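Local coordinates for protein aminomethyltransferase (Bartonella henselae, PDB 3GIR) that belongs to the aminomethyltransferase family, carrying a C-terminal beta-barrel domain packed against a larger N-terminal part of the same chain, at residues K314-Q319 / K375-V380; S253-A258 / V338-F343; A124-D129 / N265-D270. All blocks are in the same frame, centred on the assembly; numbering follows the deposited sequence.

How the contacts relate
Contacts 1 and 2 reach the same antiparallel sheet of the C-terminal barrel domain, and their centres lie about 14 Å apart. Contact 1 pairs two of its strands, whereas contact 2 sets helix 248-257 of the N-terminal part against another. Contact 3 ties the loop after that helix to segment 124-129, about 18 Å from contact 2 and 26 Å from contact 1 between centres. Contacts 2 and 3 touch through Asp266, whose OD1 lies 2.6 Å from Ser340 OG and 2.7 Å from Thr339 OG1, while its OD2 forms a salt bridge with Arg255 NH1. The sodium ion is held at Leu238, Asp240 and Val243, none of which belongs to these contacts.

Contact 1: residues K314-Q319 / K375-V380; sequences KPQTRQ and KIALSV
Lys314 and Ser379 face each other as a hydrogen-bonded antiparallel pair and carry two of the three direct backbone bonds. Lys314 N gives to Ser379 O at 2.8 Å, and Ser379 N returns a bond to Lys314 O at 3.0 Å. The third bond runs from Gln316 N to Ala377 O at 3.0 Å. A water then extends the connection: Ala377 N gives to it, and it makes a weak bond to Gln316 O.

The pairing is one seam of the C-terminal barrel domain, where strand 374-381 lies between strands 309-315 and 366-371. Pro315 suits the non-hydrogen-bonded position opposite Leu378, because that pair requires no N-H from it. Its CG meets Leu378 CD2 at 4.2 Å, and Ile321 packs on both side chains.

On the side of Ser379, the Gln316 side chain runs alongside the partner strand. CG stands anti to the carbonyl carbon (chi1 -64°) and the chain is extended, which lays the amide over Ala377, with OE1 3.5 Å from Ala377 CB. A small methyl lets the amide come this close. Beyond the paired region the Thr317 and Ile376 side chains cross at about a right angle, with their CG2 atoms 4.0 Å apart, while Thr317 OG1 accepts from Gln319 N in an ST turn.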
loop_
_atom_site.group_PDB
_atom_site.type_symbol
_atom_site.label_atom_id
_atom_site.label_comp_id
_atom_site.label_asym_id
_atom_site.label_seq_id
_atom_site.Cartn_x
_atom_site.Cartn_y
_atom_site.Cartn_z
ATOM N N LYS A 314 -13.459 -7.160 13.787
ATOM C CA LYS A 314 -13.067 -8.476 14.294
ATOM C C LYS A 314 -14.246 -9.402 14.279
ATOM O O LYS A 314 -15.152 -9.308 15.068
ATOM C CB LYS A 314 -12.445 -8.370 15.702
ATOM C CG LYS A 314 -11.973 -9.646 16.263
ATOM C CD LYS A 314 -11.477 -9.542 17.755
ATOM C CE LYS A 314 -11.170 -10.946 18.315
ATOM N NZ LYS A 314 -10.454 -10.860 19.664
ATOM N N PRO A 315 -14.280 -10.341 13.317
ATOM C CA PRO A 315 -15.345 -11.343 13.280
ATOM C C PRO A 315 -15.342 -12.196 14.544
ATOM O O PRO A 315 -14.270 -12.537 15.029
ATOM C CB PRO A 315 -14.952 -12.181 12.045
ATOM C CG PRO A 315 -14.206 -11.342 11.245
ATOM C CD PRO A 315 -13.330 -10.531 12.194
ATOM N N GLN A 316 -16.521 -12.462 15.081
ATOM C CA GLN A 316 -16.672 -13.312 16.305
ATOM C C GLN A 316 -16.945 -14.708 15.829
ATOM O O GLN A 316 -18.059 -15.236 15.920
ATOM C CB GLN A 316 -17.813 -12.796 17.142
ATOM C CG GLN A 316 -17.536 -11.408 17.654
ATOM C CD GLN A 316 -18.645 -10.855 18.591
ATOM O OE1 GLN A 316 -19.585 -11.567 19.053
ATOM N NE2 GLN A 316 -18.532 -9.570 18.845
ATOM N N THR A 317 -15.936 -15.265 15.223
ATOM C CA THR A 317 -16.051 -16.586 14.605
ATOM C C THR A 317 -14.616 -16.919 14.243
ATOM O O THR A 317 -13.761 -16.021 14.209
ATOM C CB THR A 317 -17.002 -16.644 13.396
ATOM O OG1 THR A 317 -16.745 -17.884 12.723
ATOM C CG2 THR A 317 -16.766 -15.493 12.330
ATOM N N ARG A 318 -14.332 -18.210 14.041
ATOM C CA ARG A 318 -12.988 -18.624 13.652
ATOM C C ARG A 318 -12.836 -18.587 12.145
ATOM O O ARG A 318 -11.695 -18.584 11.625
ATOM C CB ARG A 318 -12.670 -20.026 14.206
ATOM C CG ARG A 318 -12.289 -20.054 15.704
ATOM C CD ARG A 318 -12.729 -21.414 16.342
ATOM N NE ARG A 318 -12.540 -21.445 17.795
ATOM C CZ ARG A 318 -13.299 -20.798 18.684
ATOM N NH1 ARG A 318 -14.340 -20.059 18.291
ATOM N NH2 ARG A 318 -13.013 -20.891 19.983
ATOM N N GLN A 319 -13.977 -18.555 11.441
ATOM C CA GLN A 319 -13.971 -18.514 9.978
ATOM C C GLN A 319 -13.951 -17.077 9.412
ATOM O O GLN A 319 -14.750 -16.249 9.815
ATOM C CB GLN A 319 -15.156 -19.317 9.451
ATOM C CG GLN A 319 -15.052 -20.797 9.907
ATOM C CD GLN A 319 -13.679 -21.467 9.577
ATOM O OE1 GLN A 319 -13.180 -21.378 8.442
ATOM N NE2 GLN A 319 -13.073 -22.134 10.582
ATOM N N LYS A 375 -27.248 -14.964 11.451
ATOM C CA LYS A 375 -26.653 -13.690 11.744
ATOM C C LYS A 375 -25.336 -13.911 12.518
ATOM O O LYS A 375 -25.259 -14.746 13.447
ATOM C CB LYS A 375 -27.714 -12.883 12.498
ATOM C CG LYS A 375 -27.447 -11.466 12.713
ATOM C CD LYS A 375 -28.709 -10.738 13.313
ATOM C CE LYS A 375 -28.597 -10.428 14.845
ATOM N NZ LYS A 375 -29.213 -9.135 15.375
ATOM N N ILE A 376 -24.253 -13.280 12.055
ATOM C CA ILE A 376 -22.912 -13.443 12.588
ATOM C C ILE A 376 -22.430 -12.074 13.092
ATOM O O ILE A 376 -22.554 -11.082 12.365
ATOM C CB ILE A 376 -21.849 -13.858 11.511
ATOM C CG1 ILE A 376 -22.054 -15.297 11.075
ATOM C CG2 ILE A 376 -20.372 -13.722 12.072
ATOM C CD1 ILE A 376 -22.800 -16.064 12.055
ATOM N N ALA A 377 -21.848 -12.008 14.285
ATOM C CA ALA A 377 -21.451 -10.713 14.849
ATOM C C ALA A 377 -19.997 -10.392 14.510
ATOM O O ALA A 377 -19.148 -11.291 14.416
ATOM C CB ALA A 377 -21.655 -10.715 16.401
ATOM N N LEU A 378 -19.703 -9.142 14.270
ATOM C CA LEU A 378 -18.321 -8.613 14.211
ATOM C C LEU A 378 -18.262 -7.446 15.225
ATOM O O LEU A 378 -19.283 -6.804 15.449
ATOM C CB LEU A 378 -17.995 -7.974 12.881
ATOM C CG LEU A 378 -18.154 -8.891 11.641
ATOM C CD1 LEU A 378 -19.630 -8.968 11.117
ATOM C CD2 LEU A 378 -17.172 -8.501 10.568
ATOM N N SER A 379 -17.097 -7.138 15.781
ATOM C CA SER A 379 -17.012 -5.931 16.567
ATOM C C SER A 379 -16.020 -4.972 15.918
ATOM O O SER A 379 -14.958 -5.369 15.364
ATOM C CB SER A 379 -16.605 -6.285 18.015
ATOM O OG SER A 379 -15.348 -6.961 18.040
ATOM N N VAL A 380 -16.334 -3.704 16.005
ATOM C CA VAL A 380 -15.438 -2.693 15.504
ATOM C C VAL A 380 -14.182 -2.740 16.376
ATOM O O VAL A 380 -14.250 -2.883 17.575
ATOM C CB VAL A 380 -16.080 -1.289 15.573
ATOM C CG1 VAL A 380 -15.016 -0.172 15.321
ATOM C CG2 VAL A 380 -17.328 -1.197 14.644
HETATM O O HOH W 1 -21.232 -14.305 15.890
#

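Contact 2: residues S253-A258 / V338-F343; sequences SLRLEA and VTSGGF
A helix laid across a strand joins the N-terminal part to the barrel domain here, with Leu256 and Arg255 of helix 248-257 meeting Ser340 and Gly341 of strand 334-344. The local axes approach to 8.7 Å with a crossing angle of -112°. Leu256 supplies the apolar part: its CG stands anti to the backbone N, and a chi2 of 47° then turns CD2 toward the strand. There CD2 packs on the backbone of Gly341 and Gly342, 3.7 Å from Gly341 CA and equally close to Gly342 N. CD1 of the same leucine lies 4.1 Å from Ser340 CB.

Beside it, Arg255 bends at chi2 and brings NH2 to Ser340 OG at 2.8 Å. The N-H...O angle is 161° and the oxygen lies at the edge of the guanidinium, near its plane. NH1 forms a salt bridge with Asp266, which also bonds Ser340 OG, so one carboxylate ties helix and strand together from a third segment. Farther along, Ser253 CB touches Phe343 O at 3.6 Å, while its hydroxyl bonds His69. Thr339 and Ser340 both face Met353 on the neighbouring strand, the signature of a classic beta bulge.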
loop_
_atom_site.group_PDB
_atom_site.type_symbol
_atom_site.label_atom_id
_atom_site.label_comp_id
_atom_site.label_asym_id
_atom_site.label_seq_id
_atom_site.Cartn_x
_atom_site.Cartn_y
_atom_site.Cartn_z
ATOM N N SER A 253 -2.666 -10.749 3.893
ATOM C CA SER A 253 -2.875 -10.988 5.301
ATOM C C SER A 253 -1.929 -10.144 6.134
ATOM O O SER A 253 -2.281 -9.590 7.223
ATOM C CB SER A 253 -2.823 -12.472 5.673
ATOM O OG SER A 253 -1.633 -13.107 5.207
ATOM N N LEU A 254 -0.704 -9.976 5.632
ATOM C CA LEU A 254 0.234 -9.118 6.339
ATOM C C LEU A 254 -0.235 -7.690 6.414
ATOM O O LEU A 254 -0.162 -7.049 7.514
ATOM C CB LEU A 254 1.652 -9.207 5.759
ATOM C CG LEU A 254 2.367 -10.540 5.925
ATOM C CD1 LEU A 254 3.446 -10.640 4.834
ATOM C CD2 LEU A 254 3.012 -10.742 7.338
ATOM N N ARG A 255 -0.549 -7.095 5.270
ATOM C CA ARG A 255 -0.960 -5.733 5.243
ATOM C C ARG A 255 -2.239 -5.492 6.037
ATOM O O ARG A 255 -2.382 -4.430 6.655
ATOM C CB ARG A 255 -1.056 -5.191 3.811
ATOM C CG ARG A 255 -2.218 -5.743 2.960
ATOM C CD ARG A 255 -3.388 -4.870 3.119
ATOM N NE ARG A 255 -4.537 -5.495 2.478
ATOM C CZ ARG A 255 -5.788 -5.025 2.481
ATOM N NH1 ARG A 255 -6.130 -3.896 3.059
ATOM N NH2 ARG A 255 -6.706 -5.734 1.815
ATOM N N LEU A 256 -3.163 -6.426 5.978
ATOM C CA LEU A 256 -4.434 -6.280 6.687
ATOM C C LEU A 256 -4.252 -6.338 8.194
ATOM O O LEU A 256 -4.768 -5.476 8.921
ATOM C CB LEU A 256 -5.422 -7.321 6.152
ATOM C CG LEU A 256 -6.842 -7.371 6.739
ATOM C CD1 LEU A 256 -7.428 -5.942 6.814
ATOM C CD2 LEU A 256 -7.704 -8.416 5.990
ATOM N N GLU A 257 -3.430 -7.249 8.679
ATOM C CA GLU A 257 -2.973 -7.217 10.131
ATOM C C GLU A 257 -2.369 -5.872 10.538
ATOM O O GLU A 257 -2.537 -5.400 11.650
ATOM C CB GLU A 257 -1.994 -8.343 10.416
ATOM C CG GLU A 257 -2.603 -9.660 10.582
ATOM C CD GLU A 257 -1.600 -10.711 10.988
ATOM O OE1 GLU A 257 -0.383 -10.430 10.856
ATOM O OE2 GLU A 257 -2.003 -11.822 11.407
ATOM N N ALA A 258 -1.572 -5.277 9.640
ATOM C CA ALA A 258 -0.899 -3.982 9.845
ATOM C C ALA A 258 -1.816 -2.752 9.717
ATOM O O ALA A 258 -1.368 -1.649 9.880
ATOM C CB ALA A 258 0.354 -3.808 8.920
ATOM N N VAL A 338 -17.957 -4.992 4.403
ATOM C CA VAL A 338 -16.608 -5.394 4.591
ATOM C C VAL A 338 -15.842 -5.164 3.314
ATOM O O VAL A 338 -16.262 -5.632 2.244
ATOM C CB VAL A 338 -16.524 -6.879 4.972
ATOM C CG1 VAL A 338 -15.090 -7.437 5.043
ATOM C CG2 VAL A 338 -17.285 -7.131 6.310
ATOM N N THR A 339 -14.755 -4.434 3.407
ATOM C CA THR A 339 -13.903 -4.148 2.236
ATOM C C THR A 339 -12.725 -5.093 2.097
ATOM O O THR A 339 -12.243 -5.322 0.964
ATOM C CB THR A 339 -13.472 -2.727 2.186
ATOM O OG1 THR A 339 -12.825 -2.358 3.417
ATOM C CG2 THR A 339 -14.653 -1.788 1.937
ATOM N N SER A 340 -12.209 -5.625 3.221
ATOM C CA SER A 340 -11.092 -6.575 3.211
ATOM C C SER A 340 -11.281 -7.547 4.358
ATOM O O SER A 340 -11.794 -7.188 5.417
ATOM C CB SER A 340 -9.729 -5.911 3.385
ATOM O OG SER A 340 -9.419 -5.044 2.338
ATOM N N GLY A 341 -10.896 -8.786 4.143
ATOM C CA GLY A 341 -11.004 -9.771 5.204
ATOM C C GLY A 341 -10.228 -11.013 4.927
ATOM O O GLY A 341 -10.169 -11.445 3.755
ATOM N N GLY A 342 -9.660 -11.613 5.972
ATOM C CA GLY A 342 -8.972 -12.886 5.855
ATOM C C GLY A 342 -8.527 -13.418 7.202
ATOM O O GLY A 342 -8.812 -12.849 8.226
ATOM N N PHE A 343 -7.855 -14.557 7.207
ATOM C CA PHE A 343 -7.272 -15.083 8.418
ATOM C C PHE A 343 -5.932 -14.434 8.645
ATOM O O PHE A 343 -5.086 -14.414 7.728
ATOM C CB PHE A 343 -7.139 -16.587 8.344
ATOM C CG PHE A 343 -6.653 -17.209 9.622
ATOM C CD1 PHE A 343 -7.523 -17.425 10.677
ATOM C CD2 PHE A 343 -5.330 -17.615 9.751
ATOM C CE1 PHE A 343 -7.053 -17.976 11.851
ATOM C CE2 PHE A 343 -4.878 -18.188 10.884
ATOM C CZ PHE A 343 -5.737 -18.330 11.945
#

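Contact 3: residues A124-D129 / N265-D270; sequences AGILDD and NDITPD
Ile126 O lies against the backbone of Pro269, whose nitrogen, 3.2 Å away, has no hydrogen to share. What this backbone crossing offers is mainly CA-H contacts. The one from Pro269 CA, 3.3 Å from Ile126 O, is bent, and the hydrogen bond to that oxygen comes from His263 NE2. Gly125 CA approaches Pro269 O at 3.2 Å, with a fairly straight angle of 156° at the hydrogen. Gly125 suits the place: the position a beta carbon would take is filled by Pro269 O. The one conventional backbone bond across the segments, Ile126 N to Thr268 O at 3.4 Å, is weak.

In the fold, this joins the chain leading into strand 126-136, which turns a corner at Leu127 and neighbours strand 114-120 in an antiparallel sheet, to the irregular chain following helix 248-257. Thr268 shapes that second chain: its OG1 accepts from Asp270 N in an ST turn, the turn that encloses Pro269.

The side chains add an apolar part. Ile267 is the middle piece, its two branches serving different partners. CG2 meets Ile126 CD1 at 4.2 Å. The other branch, with CG1 wedged between the backbone N and the carbonyl carbon (chi1 50°), sends CD1 across Asp129 at about a right angle, 3.4 Å from OD2. That carboxylate oxygen is buried beside the methyl but bonded by Tyr116 OH. Leu127 CD2 also approaches Pro269 CB, at 4.5 Å.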
loop_
_atom_site.group_PDB
_atom_site.type_symbol
_atom_site.label_atom_id
_atom_site.label_comp_id
_atom_site.label_asym_id
_atom_site.label_seq_id
_atom_site.Cartn_x
_atom_site.Cartn_y
_atom_site.Cartn_z
ATOM N N ALA A 124 -12.531 15.225 -4.023
ATOM C CA ALA A 124 -11.615 14.706 -3.000
ATOM C C ALA A 124 -11.725 13.214 -2.784
ATOM O O ALA A 124 -11.247 12.699 -1.767
ATOM C CB ALA A 124 -11.686 15.536 -1.592
ATOM N N GLY A 125 -12.285 12.476 -3.771
ATOM C CA GLY A 125 -12.180 11.029 -3.763
ATOM C C GLY A 125 -10.762 10.616 -4.129
ATOM O O GLY A 125 -10.013 11.346 -4.789
ATOM N N ILE A 126 -10.362 9.440 -3.655
ATOM C CA ILE A 126 -8.987 8.978 -3.820
ATOM C C ILE A 126 -8.843 8.202 -5.107
ATOM O O ILE A 126 -9.273 7.040 -5.241
ATOM C CB ILE A 126 -8.528 8.153 -2.604
ATOM C CG1 ILE A 126 -8.493 8.994 -1.323
ATOM C CG2 ILE A 126 -7.049 7.569 -2.830
ATOM C CD1 ILE A 126 -8.394 8.163 -0.046
ATOM N N LEU A 127 -8.215 8.821 -6.123
ATOM C CA LEU A 127 -7.938 8.117 -7.386
ATOM C C LEU A 127 -6.892 6.990 -7.186
ATOM O O LEU A 127 -6.974 5.958 -7.837
ATOM C CB LEU A 127 -7.371 9.107 -8.427
ATOM C CG LEU A 127 -8.418 10.188 -8.806
ATOM C CD1 LEU A 127 -7.808 11.389 -9.610
ATOM C CD2 LEU A 127 -9.519 9.473 -9.680
ATOM N N ASP A 128 -5.915 7.236 -6.329
ATOM C CA ASP A 128 -4.855 6.275 -5.985
ATOM C C ASP A 128 -4.137 6.779 -4.775
ATOM O O ASP A 128 -4.016 7.985 -4.563
ATOM C CB ASP A 128 -3.850 6.041 -7.123
ATOM C CG ASP A 128 -3.160 4.647 -7.041
ATOM O OD1 ASP A 128 -3.620 3.851 -6.184
ATOM O OD2 ASP A 128 -2.102 4.472 -7.719
ATOM N N ASP A 129 -3.638 5.855 -3.973
ATOM C CA ASP A 129 -2.684 6.252 -2.929
ATOM C C ASP A 129 -1.280 5.979 -3.436
ATOM O O ASP A 129 -1.096 5.128 -4.333
ATOM C CB ASP A 129 -2.984 5.678 -1.545
ATOM C CG ASP A 129 -3.020 4.229 -1.437
ATOM O OD1 ASP A 129 -3.080 3.447 -2.431
ATOM O OD2 ASP A 129 -3.035 3.821 -0.204
ATOM N N ASN A 265 -10.191 -1.761 -2.715
ATOM C CA ASN A 265 -10.919 -2.454 -1.644
ATOM C C ASN A 265 -11.347 -1.435 -0.613
ATOM O O ASN A 265 -12.515 -1.016 -0.552
ATOM C CB ASN A 265 -10.064 -3.504 -0.944
ATOM C CG ASN A 265 -10.004 -4.837 -1.691
ATOM O OD1 ASN A 265 -9.932 -4.871 -2.930
ATOM N ND2 ASN A 265 -9.957 -5.928 -0.946
ATOM N N ASP A 266 -10.384 -0.977 0.164
ATOM C CA ASP A 266 -10.670 -0.104 1.289
ATOM C C ASP A 266 -10.763 1.362 1.006
ATOM O O ASP A 266 -11.241 2.108 1.839
ATOM C CB ASP A 266 -9.598 -0.306 2.342
ATOM C CG ASP A 266 -9.286 -1.768 2.547
ATOM O OD1 ASP A 266 -10.191 -2.580 2.912
ATOM O OD2 ASP A 266 -8.111 -2.117 2.271
ATOM N N ILE A 267 -10.173 1.796 -0.097
ATOM C CA ILE A 267 -10.265 3.164 -0.570
ATOM C C ILE A 267 -10.537 3.087 -2.053
ATOM O O ILE A 267 -9.992 2.201 -2.737
ATOM C CB ILE A 267 -9.043 3.988 -0.218
ATOM C CG1 ILE A 267 -7.732 3.292 -0.598
ATOM C CG2 ILE A 267 -9.053 4.294 1.308
ATOM C CD1 ILE A 267 -6.456 4.132 -0.267
ATOM N N THR A 268 -11.312 4.040 -2.552
ATOM C CA THR A 268 -11.715 4.072 -3.935
ATOM C C THR A 268 -11.964 5.552 -4.287
ATOM O O THR A 268 -11.936 6.427 -3.407
ATOM C CB THR A 268 -13.003 3.284 -4.167
ATOM O OG1 THR A 268 -14.072 4.057 -3.635
ATOM C CG2 THR A 268 -13.002 1.909 -3.496
ATOM N N PRO A 269 -12.194 5.841 -5.568
ATOM C CA PRO A 269 -12.530 7.227 -5.917
ATOM C C PRO A 269 -13.824 7.741 -5.320
ATOM O O PRO A 269 -14.062 8.950 -5.372
ATOM C CB PRO A 269 -12.630 7.167 -7.445
ATOM C CG PRO A 269 -11.827 6.067 -7.797
ATOM C CD PRO A 269 -12.058 5.023 -6.745
ATOM N N ASP A 270 -14.592 6.855 -4.687
ATOM C CA ASP A 270 -15.787 7.231 -3.920
ATOM C C ASP A 270 -15.573 7.506 -2.419
ATOM O O ASP A 270 -16.525 7.850 -1.688
ATOM C CB ASP A 270 -16.900 6.199 -4.186
ATOM C CG ASP A 270 -17.407 6.267 -5.635
ATOM O OD1 ASP A 270 -17.581 7.387 -6.164
ATOM O OD2 ASP A 270 -17.604 5.202 -6.251
#